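Pvc2 (Photorhabdus asymbiotica subsp. asymbiotica, PDB 6J0B) probably builds the contractile sheath that surrounds the inner tube of an extracellular contractile injection system, held here in its extended state. Local coordinates at residues 131-136 with 158-163; 68-73 with 166-171; 144-149 with 218-223. One frame throughout, in Å; residues are numbered along the deposited sequence.

Contact 1: residues 131-136 with 158-163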
loop_
_atom_site.group_PDB
_atom_site.type_symbol
_atom_site.label_atom_id
_atom_site.label_comp_id
_atom_site.label_asym_id
_atom_site.label_seq_id
_atom_site.Cartn_x
_atom_site.Cartn_y
_atom_site.Cartn_z
ATOM N N GLY A 131 23.238 -64.239 -21.023
ATOM C CA GLY A 131 22.415 -65.419 -21.029
ATOM C C GLY A 131 22.559 -66.118 -22.361
ATOM O O GLY A 131 23.287 -65.655 -23.243
ATOM N N PRO A 132 21.883 -67.250 -22.536
ATOM C CA PRO A 132 21.945 -67.942 -23.827
ATOM C C PRO A 132 21.195 -67.172 -24.899
ATOM O O PRO A 132 20.149 -66.573 -24.642
ATOM C CB PRO A 132 21.285 -69.293 -23.538
ATOM C CG PRO A 132 20.402 -69.034 -22.381
ATOM C CD PRO A 132 21.087 -67.995 -21.548
ATOM N N GLU A 133 21.755 -67.182 -26.111
ATOM C CA GLU A 133 21.174 -66.432 -27.218
ATOM C C GLU A 133 19.855 -67.020 -27.689
ATOM O O GLU A 133 19.030 -66.292 -28.250
ATOM C CB GLU A 133 22.146 -66.383 -28.393
ATOM C CG GLU A 133 23.581 -66.126 -28.002
ATOM C CD GLU A 133 24.467 -65.869 -29.202
ATOM O OE1 GLU A 133 25.560 -66.467 -29.278
ATOM O OE2 GLU A 133 24.064 -65.071 -30.074
ATOM N N THR A 134 19.639 -68.314 -27.479
ATOM C CA THR A 134 18.410 -68.940 -27.933
ATOM C C THR A 134 17.255 -68.585 -27.006
ATOM O O THR A 134 17.445 -68.301 -25.819
ATOM C CB THR A 134 18.582 -70.460 -28.020
ATOM O OG1 THR A 134 17.359 -71.057 -28.472
ATOM C CG2 THR A 134 18.969 -71.057 -26.671
ATOM N N GLU A 135 16.052 -68.561 -27.570
ATOM C CA GLU A 135 14.843 -68.357 -26.790
ATOM C C GLU A 135 14.576 -69.608 -25.964
ATOM O O GLU A 135 14.295 -70.673 -26.520
ATOM C CB GLU A 135 13.677 -68.019 -27.722
ATOM C CG GLU A 135 12.337 -67.834 -27.048
ATOM C CD GLU A 135 11.478 -69.074 -27.144
ATOM O OE1 GLU A 135 11.844 -69.989 -27.913
ATOM O OE2 GLU A 135 10.442 -69.136 -26.452
ATOM N N LEU A 136 14.690 -69.501 -24.643
ATOM C CA LEU A 136 14.610 -70.666 -23.777
ATOM C C LEU A 136 13.174 -70.904 -23.318
ATOM O O LEU A 136 12.228 -70.253 -23.769
ATOM C CB LEU A 136 15.563 -70.528 -22.585
ATOM C CG LEU A 136 15.777 -69.210 -21.835
ATOM C CD1 LEU A 136 14.583 -68.744 -21.032
ATOM C CD2 LEU A 136 16.990 -69.319 -20.933
ATOM N N TYR A 158 19.622 -62.276 -19.180
ATOM C CA TYR A 158 19.251 -63.215 -20.236
ATOM C C TYR A 158 19.121 -62.604 -21.634
ATOM O O TYR A 158 19.919 -62.982 -22.500
ATOM C CB TYR A 158 17.974 -63.986 -19.860
ATOM C CG TYR A 158 17.247 -64.607 -21.033
ATOM C CD1 TYR A 158 17.832 -65.609 -21.805
ATOM C CD2 TYR A 158 15.962 -64.201 -21.356
ATOM C CE1 TYR A 158 17.175 -66.144 -22.878
ATOM C CE2 TYR A 158 15.288 -64.754 -22.417
ATOM C CZ TYR A 158 15.898 -65.726 -23.169
ATOM O OH TYR A 158 15.226 -66.276 -24.229
ATOM N N PRO A 159 18.168 -61.710 -21.937
ATOM C CA PRO A 159 17.816 -61.518 -23.353
ATOM C C PRO A 159 18.820 -60.630 -24.074
ATOM O O PRO A 159 19.144 -59.532 -23.617
ATOM C CB PRO A 159 16.430 -60.861 -23.294
ATOM C CG PRO A 159 16.161 -60.602 -21.846
ATOM C CD PRO A 159 17.450 -60.720 -21.117
ATOM N N TRP A 160 19.335 -61.135 -25.191
ATOM C CA TRP A 160 20.221 -60.352 -26.038
ATOM C C TRP A 160 19.439 -59.203 -26.649
ATOM O O TRP A 160 18.490 -59.423 -27.398
ATOM C CB TRP A 160 20.821 -61.231 -27.129
ATOM C CG TRP A 160 21.981 -62.037 -26.666
ATOM C CD1 TRP A 160 22.011 -62.892 -25.610
ATOM C CD2 TRP A 160 23.285 -62.071 -27.249
ATOM N NE1 TRP A 160 23.256 -63.454 -25.492
ATOM C CE2 TRP A 160 24.058 -62.966 -26.489
ATOM C CE3 TRP A 160 23.876 -61.431 -28.342
ATOM C CZ2 TRP A 160 25.388 -63.237 -26.784
ATOM C CZ3 TRP A 160 25.196 -61.700 -28.631
ATOM C CH2 TRP A 160 25.938 -62.596 -27.857
ATOM N N LEU A 161 19.823 -57.979 -26.316
ATOM C CA LEU A 161 19.061 -56.824 -26.752
ATOM C C LEU A 161 19.258 -56.564 -28.239
ATOM O O LEU A 161 20.260 -56.959 -28.837
ATOM C CB LEU A 161 19.467 -55.604 -25.943
ATOM C CG LEU A 161 18.989 -55.766 -24.510
ATOM C CD1 LEU A 161 20.115 -55.522 -23.558
ATOM C CD2 LEU A 161 17.856 -54.814 -24.254
ATOM N N LYS A 162 18.271 -55.911 -28.842
ATOM C CA LYS A 162 18.334 -55.546 -30.245
ATOM C C LYS A 162 18.074 -54.054 -30.382
ATOM O O LYS A 162 17.441 -53.432 -29.525
ATOM C CB LYS A 162 17.334 -56.350 -31.090
ATOM C CG LYS A 162 15.899 -55.878 -30.996
ATOM C CD LYS A 162 14.938 -56.883 -31.590
ATOM C CE LYS A 162 13.506 -56.408 -31.441
ATOM N NZ LYS A 162 12.534 -57.483 -31.769
ATOM N N ALA A 163 18.598 -53.480 -31.459
ATOM C CA ALA A 163 18.491 -52.053 -31.704
ATOM C C ALA A 163 18.269 -51.822 -33.187
ATOM O O ALA A 163 18.534 -52.693 -34.019
ATOM C CB ALA A 163 19.742 -51.307 -31.230
#

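Contact 2: residues 68-73 with 166-171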
loop_
_atom_site.group_PDB
_atom_site.type_symbol
_atom_site.label_atom_id
_atom_site.label_comp_id
_atom_site.label_asym_id
_atom_site.label_seq_id
_atom_site.Cartn_x
_atom_site.Cartn_y
_atom_site.Cartn_z
ATOM N N LEU A 68 31.655 -56.606 -31.408
ATOM C CA LEU A 68 32.349 -55.687 -30.514
ATOM C C LEU A 68 31.863 -54.254 -30.698
ATOM O O LEU A 68 31.743 -53.509 -29.720
ATOM C CB LEU A 68 33.859 -55.778 -30.742
ATOM C CG LEU A 68 34.748 -54.803 -29.965
ATOM C CD1 LEU A 68 34.602 -55.007 -28.469
ATOM C CD2 LEU A 68 36.200 -54.927 -30.389
ATOM N N ASP A 69 31.566 -53.860 -31.942
ATOM C CA ASP A 69 31.175 -52.482 -32.242
ATOM C C ASP A 69 29.846 -52.117 -31.599
ATOM O O ASP A 69 29.725 -51.078 -30.941
ATOM C CB ASP A 69 31.076 -52.289 -33.750
ATOM C CG ASP A 69 32.299 -51.655 -34.341
ATOM O OD1 ASP A 69 32.136 -50.838 -35.270
ATOM O OD2 ASP A 69 33.417 -51.964 -33.880
ATOM N N VAL A 70 28.830 -52.959 -31.796
ATOM C CA VAL A 70 27.502 -52.662 -31.279
ATOM C C VAL A 70 27.446 -52.805 -29.767
ATOM O O VAL A 70 26.571 -52.216 -29.123
ATOM C CB VAL A 70 26.464 -53.559 -31.979
ATOM C CG1 VAL A 70 26.547 -53.363 -33.478
ATOM C CG2 VAL A 70 26.681 -55.023 -31.636
ATOM N N SER A 71 28.379 -53.549 -29.178
ATOM C CA SER A 71 28.428 -53.699 -27.733
ATOM C C SER A 71 29.097 -52.508 -27.064
ATOM O O SER A 71 28.723 -52.137 -25.948
ATOM C CB SER A 71 29.162 -54.988 -27.382
ATOM O OG SER A 71 30.497 -54.951 -27.842
ATOM N N VAL A 72 30.077 -51.899 -27.729
ATOM C CA VAL A 72 30.768 -50.744 -27.166
ATOM C C VAL A 72 29.911 -49.487 -27.295
ATOM O O VAL A 72 29.872 -48.654 -26.380
ATOM C CB VAL A 72 32.150 -50.602 -27.838
ATOM C CG1 VAL A 72 32.785 -49.259 -27.568
ATOM C CG2 VAL A 72 33.076 -51.692 -27.343
ATOM N N ARG A 73 29.172 -49.351 -28.402
ATOM C CA ARG A 73 28.293 -48.196 -28.575
ATOM C C ARG A 73 27.124 -48.237 -27.601
ATOM O O ARG A 73 26.720 -47.200 -27.063
ATOM C CB ARG A 73 27.788 -48.129 -30.016
ATOM C CG ARG A 73 26.812 -46.993 -30.277
ATOM C CD ARG A 73 26.462 -46.853 -31.738
ATOM N NE ARG A 73 25.202 -46.141 -31.909
ATOM C CZ ARG A 73 24.697 -45.788 -33.085
ATOM N NH1 ARG A 73 25.351 -46.072 -34.200
ATOM N NH2 ARG A 73 23.539 -45.149 -33.145
ATOM N N ALA A 166 21.844 -51.317 -34.803
ATOM C CA ALA A 166 22.624 -52.544 -34.862
ATOM C C ALA A 166 21.930 -53.563 -35.752
ATOM O O ALA A 166 20.726 -53.800 -35.619
ATOM C CB ALA A 166 22.822 -53.119 -33.462
ATOM N N ASN A 167 22.693 -54.168 -36.658
ATOM C CA ASN A 167 22.141 -55.212 -37.514
ATOM C C ASN A 167 21.960 -56.508 -36.738
ATOM O O ASN A 167 20.897 -57.137 -36.796
ATOM C CB ASN A 167 23.055 -55.427 -38.719
ATOM C CG ASN A 167 22.398 -56.235 -39.812
ATOM O OD1 ASN A 167 21.184 -56.176 -40.001
ATOM N ND2 ASN A 167 23.200 -56.998 -40.544
ATOM N N ILE A 168 22.993 -56.919 -36.010
ATOM C CA ILE A 168 22.966 -58.110 -35.172
ATOM C C ILE A 168 22.436 -57.765 -33.789
ATOM O O ILE A 168 22.286 -56.588 -33.441
ATOM C CB ILE A 168 24.362 -58.737 -35.070
ATOM C CG1 ILE A 168 25.326 -57.727 -34.463
ATOM C CG2 ILE A 168 24.845 -59.177 -36.437
ATOM C CD1 ILE A 168 26.624 -58.324 -34.070
ATOM N N ASP A 169 22.141 -58.790 -32.996
ATOM C CA ASP A 169 21.683 -58.592 -31.630
ATOM C C ASP A 169 22.853 -58.286 -30.707
ATOM O O ASP A 169 23.938 -58.859 -30.836
ATOM C CB ASP A 169 20.942 -59.830 -31.140
ATOM C CG ASP A 169 19.916 -60.310 -32.131
ATOM O OD1 ASP A 169 19.202 -59.463 -32.709
ATOM O OD2 ASP A 169 19.837 -61.533 -32.351
ATOM N N ILE A 170 22.615 -57.383 -29.765
ATOM C CA ILE A 170 23.637 -56.886 -28.851
ATOM C C ILE A 170 23.708 -57.810 -27.641
ATOM O O ILE A 170 22.659 -58.218 -27.121
ATOM C CB ILE A 170 23.323 -55.436 -28.455
ATOM C CG1 ILE A 170 23.365 -54.565 -29.704
ATOM C CG2 ILE A 170 24.279 -54.918 -27.399
ATOM C CD1 ILE A 170 22.639 -53.281 -29.570
ATOM N N PRO A 171 24.898 -58.203 -27.191
ATOM C CA PRO A 171 25.012 -58.951 -25.939
ATOM C C PRO A 171 24.591 -58.094 -24.759
ATOM O O PRO A 171 24.983 -56.923 -24.661
ATOM C CB PRO A 171 26.505 -59.302 -25.871
ATOM C CG PRO A 171 27.169 -58.327 -26.765
ATOM C CD PRO A 171 26.198 -58.066 -27.866
#

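Contact 3: residues 144-149 with 218-223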
loop_
_atom_site.group_PDB
_atom_site.type_symbol
_atom_site.label_atom_id
_atom_site.label_comp_id
_atom_site.label_asym_id
_atom_site.label_seq_id
_atom_site.Cartn_x
_atom_site.Cartn_y
_atom_site.Cartn_z
ATOM N N ALA A 144 19.378 -74.973 -18.399
ATOM C CA ALA A 144 20.058 -73.746 -18.793
ATOM C C ALA A 144 20.822 -73.125 -17.635
ATOM O O ALA A 144 21.854 -72.483 -17.854
ATOM C CB ALA A 144 19.053 -72.741 -19.356
ATOM N N LYS A 145 20.338 -73.302 -16.405
ATOM C CA LYS A 145 21.095 -72.864 -15.242
ATOM C C LYS A 145 22.286 -73.770 -14.970
ATOM O O LYS A 145 23.218 -73.359 -14.274
ATOM C CB LYS A 145 20.184 -72.794 -14.013
ATOM C CG LYS A 145 19.046 -71.794 -14.155
ATOM C CD LYS A 145 18.460 -71.389 -12.812
ATOM C CE LYS A 145 17.220 -72.183 -12.466
ATOM N NZ LYS A 145 16.427 -71.496 -11.409
ATOM N N GLN A 146 22.282 -74.987 -15.520
ATOM C CA GLN A 146 23.398 -75.908 -15.337
ATOM C C GLN A 146 24.628 -75.484 -16.127
ATOM O O GLN A 146 25.747 -75.881 -15.783
ATOM C CB GLN A 146 22.979 -77.317 -15.747
ATOM C CG GLN A 146 22.790 -78.272 -14.592
ATOM C CD GLN A 146 24.106 -78.775 -14.045
ATOM O OE1 GLN A 146 24.695 -78.166 -13.152
ATOM N NE2 GLN A 146 24.578 -79.894 -14.581
ATOM N N ALA A 147 24.446 -74.690 -17.184
ATOM C CA ALA A 147 25.575 -74.309 -18.025
ATOM C C ALA A 147 26.481 -73.295 -17.341
ATOM O O ALA A 147 27.660 -73.186 -17.691
ATOM C CB ALA A 147 25.073 -73.750 -19.356
ATOM N N TYR A 148 25.961 -72.558 -16.368
ATOM C CA TYR A 148 26.725 -71.513 -15.709
ATOM C C TYR A 148 27.244 -71.983 -14.357
ATOM O O TYR A 148 26.629 -72.813 -13.683
ATOM C CB TYR A 148 25.873 -70.257 -15.550
ATOM C CG TYR A 148 25.656 -69.539 -16.857
ATOM C CD1 TYR A 148 24.538 -69.794 -17.641
ATOM C CD2 TYR A 148 26.587 -68.626 -17.322
ATOM C CE1 TYR A 148 24.349 -69.142 -18.844
ATOM C CE2 TYR A 148 26.408 -67.967 -18.516
ATOM C CZ TYR A 148 25.291 -68.231 -19.276
ATOM O OH TYR A 148 25.118 -67.572 -20.471
ATOM N N THR A 149 28.399 -71.446 -13.975
ATOM C CA THR A 149 29.043 -71.771 -12.711
ATOM C C THR A 149 28.271 -71.128 -11.556
ATOM O O THR A 149 27.488 -70.199 -11.746
ATOM C CB THR A 149 30.503 -71.296 -12.749
ATOM O OG1 THR A 149 31.024 -71.494 -14.069
ATOM C CG2 THR A 149 31.392 -72.072 -11.779
ATOM N N THR A 218 15.484 -68.548 -9.068
ATOM C CA THR A 218 15.647 -69.220 -7.783
ATOM C C THR A 218 17.071 -69.726 -7.555
ATOM O O THR A 218 17.768 -69.248 -6.656
ATOM C CB THR A 218 14.646 -70.373 -7.667
ATOM O OG1 THR A 218 14.915 -71.349 -8.681
ATOM C CG2 THR A 218 13.223 -69.856 -7.828
ATOM N N GLY A 219 17.525 -70.688 -8.356
ATOM C CA GLY A 219 18.722 -71.426 -7.980
ATOM C C GLY A 219 20.065 -70.862 -8.401
ATOM O O GLY A 219 20.890 -70.521 -7.551
ATOM N N ARG A 220 20.301 -70.753 -9.703
ATOM C CA ARG A 220 21.496 -70.115 -10.249
ATOM C C ARG A 220 20.955 -68.968 -11.081
ATOM O O ARG A 220 20.743 -69.108 -12.287
ATOM C CB ARG A 220 22.348 -71.068 -11.067
ATOM C CG ARG A 220 23.119 -72.063 -10.232
ATOM C CD ARG A 220 23.988 -72.942 -11.100
ATOM N NE ARG A 220 24.629 -73.999 -10.331
ATOM C CZ ARG A 220 25.364 -74.968 -10.866
ATOM N NH1 ARG A 220 25.549 -75.013 -12.177
ATOM N NH2 ARG A 220 25.912 -75.891 -10.089
ATOM N N ALA A 221 20.756 -67.833 -10.423
ATOM C CA ALA A 221 19.775 -66.866 -10.876
ATOM C C ALA A 221 20.219 -66.130 -12.128
ATOM O O ALA A 221 21.350 -65.647 -12.227
ATOM C CB ALA A 221 19.476 -65.873 -9.769
ATOM N N ILE A 222 19.310 -66.064 -13.089
ATOM C CA ILE A 222 19.503 -65.333 -14.327
ATOM C C ILE A 222 18.595 -64.117 -14.263
ATOM O O ILE A 222 17.367 -64.244 -14.333
ATOM C CB ILE A 222 19.191 -66.197 -15.551
ATOM C CG1 ILE A 222 20.101 -67.423 -15.577
ATOM C CG2 ILE A 222 19.366 -65.395 -16.800
ATOM C CD1 ILE A 222 19.889 -68.313 -16.775
ATOM N N ASN A 223 19.192 -62.941 -14.101
ATOM C CA ASN A 223 18.437 -61.703 -14.142
ATOM C C ASN A 223 17.929 -61.463 -15.557
ATOM O O ASN A 223 18.467 -61.988 -16.529
ATOM C CB ASN A 223 19.307 -60.546 -13.674
ATOM C CG ASN A 223 20.054 -60.871 -12.409
ATOM O OD1 ASN A 223 19.472 -61.349 -11.442
ATOM N ND2 ASN A 223 21.354 -60.634 -12.413
#

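Contact 1: residues 131-136 with 158-163
Tyr158 runs its ring alongside Leu136, and its side chain can be followed outward atom by atom. CB lies against Ile222 of the neighbouring strand, and with CG anti to the backbone N (chi1 160°) the ring turns toward residues 131-136. CD1 comes 4.0 Å from Pro132 CD, the two side chains crossing at about a right angle. Next, CE1 meets Leu136 CG at 3.5 Å, while Leu136 CD1 sits over one face of the ring as a CH-pi contact, displaced toward its rim. At the tip, OH accepts a hydrogen bond from Leu136 N, 3.3 Å away, which gives the hydroxyl at the end of the ring a backbone partner.

Trp160 makes the converse bond: its NE1 donates to Gly131 O at 3.1 Å; the carbonyl oxygen lies near the indole plane, whereas NE1 stands above the carbonyl plane. Glu133 CG packs over the indole face, and its extended chain lays the carboxylate nearly flat on the six-membered ring, the planes 11° apart. Phe206 touches Tyr158. The two aromatic side chains join the loops that follow two adjacent parallel strands, 126-130 and 154-157, in the alpha/beta sheet of the subtilisin-like domain.

Contact 2: residues 68-73 with 166-171
Val70, on helix 67-77, presses both of its methyl groups into the loop 166-171, and apolar contact accounts for most of this buried interface. The two branches divide the work. CG1, anti to the carbonyl carbon (chi1 -57°), reaches Ala166 CB at 3.7 Å. CG2 serves two isoleucines: it meets Ile170 CG1 at 3.9 Å and Ile168 CD1 at 4.1 Å, both side chains crossing the valine at a slant. One helix residue is thus bordered by three side chains of the loop.

A second apolar patch lies one residue along the helix, where Ser71 offers its CB and not its hydroxyl: CB is 3.9 Å from Pro171 CG. Nearby, Ile170 CG2 lies 3.9 Å from Val70 O, a methyl group resting against the helix backbone.

Polar interactions serve the flanks and do not cross the contact. The Ser71 hydroxyl turns back to its own helix, with the carbonyl oxygens of Lys67 and Leu68 both near and the choice between them not settled. Asp169 turns away to a salt bridge with Lys205, and Arg73 makes cation-pi contacts with Trp165 and Phe62.

With no hydrogen bond between the two segments, the fit of helix to loop rests on apolar surface: valine and isoleucine branches, the Ala166 methyl, the CB of Ser71 and a proline ring. Asp169 and Arg73 spend their charges elsewhere in the chain, and Ser71 bonds within its helix.

Contact 3: residues 144-149 with 218-223
Lys145 and Arg220 meet through their aliphatic parts, CB to CB at 4.0 Å, each then sending its charged end toward the other's segment. The exchange is reciprocal at the backbone as well: Lys145 CD rests 3.3 Å from Arg220 O, and Arg220 CD lies 3.3 Å from Lys145 O. The two basic residues thus lie side by side with their charged ends directed to different places.

The lysine chain bends at chi3 (-97°), which carries NZ past Arg220 to the turn at residues 218-219. It comes 3.1 Å from Thr218 OG1 and hydrogen-bonds to Glu215 O in helix 210-216, the helix that precedes this turn. Thr218 OG1 makes a weak hydrogen bond to that same carbonyl oxygen. Arg220, by contrast, is extended from CG to NE and runs toward the backbone of residues 148-149. Its NH1 comes within 2.9 Å of Tyr148 O and within 3.4 Å of Gln146 OE1, the amide and guanidinium planes being 50° apart. An oxygen-rich setting of this kind would probably favour the positive charge.

Around them lie apolar side chains. Ile222 is a direct but looser neighbour, its CD1 4.4 Å from Lys145 CG, and it packs against Tyr216 and Val156. Tyr148 also touches Val156, and its OH makes a weak hydrogen bond to Asp130 O, at the end of strand 126-130. Tyr216 touches both Ala144 and Lys145.

The arrangement belongs to the connections of an alpha/beta sheet: the segment between helix 141-144 and strand 154-157 meets the turn that leads from helix 210-216 into strand 222-228, its parallel neighbour in the subtilisin-like domain.

Contact 1 touches each of the other two, its centre lying about 13 Å from that of contact 2 and about 15 Å from that of contact 3. Toward contact 2 the bridge is a probable backbone hydrogen bond, Leu161 O to Ile170 N at 2.6 Å, with the Trp160 indole packed against Asp169 and Pro171. Toward contact 3, Tyr158 N probably donates to Asn223 O at 2.9 Å, and Gly131 lies against the Tyr148 hydroxyl. Contacts 2 and 3 do not meet: their nearest atoms are about 10 Å apart. Contact 1 therefore lies between the other two, on the same side of the chain's centre as each.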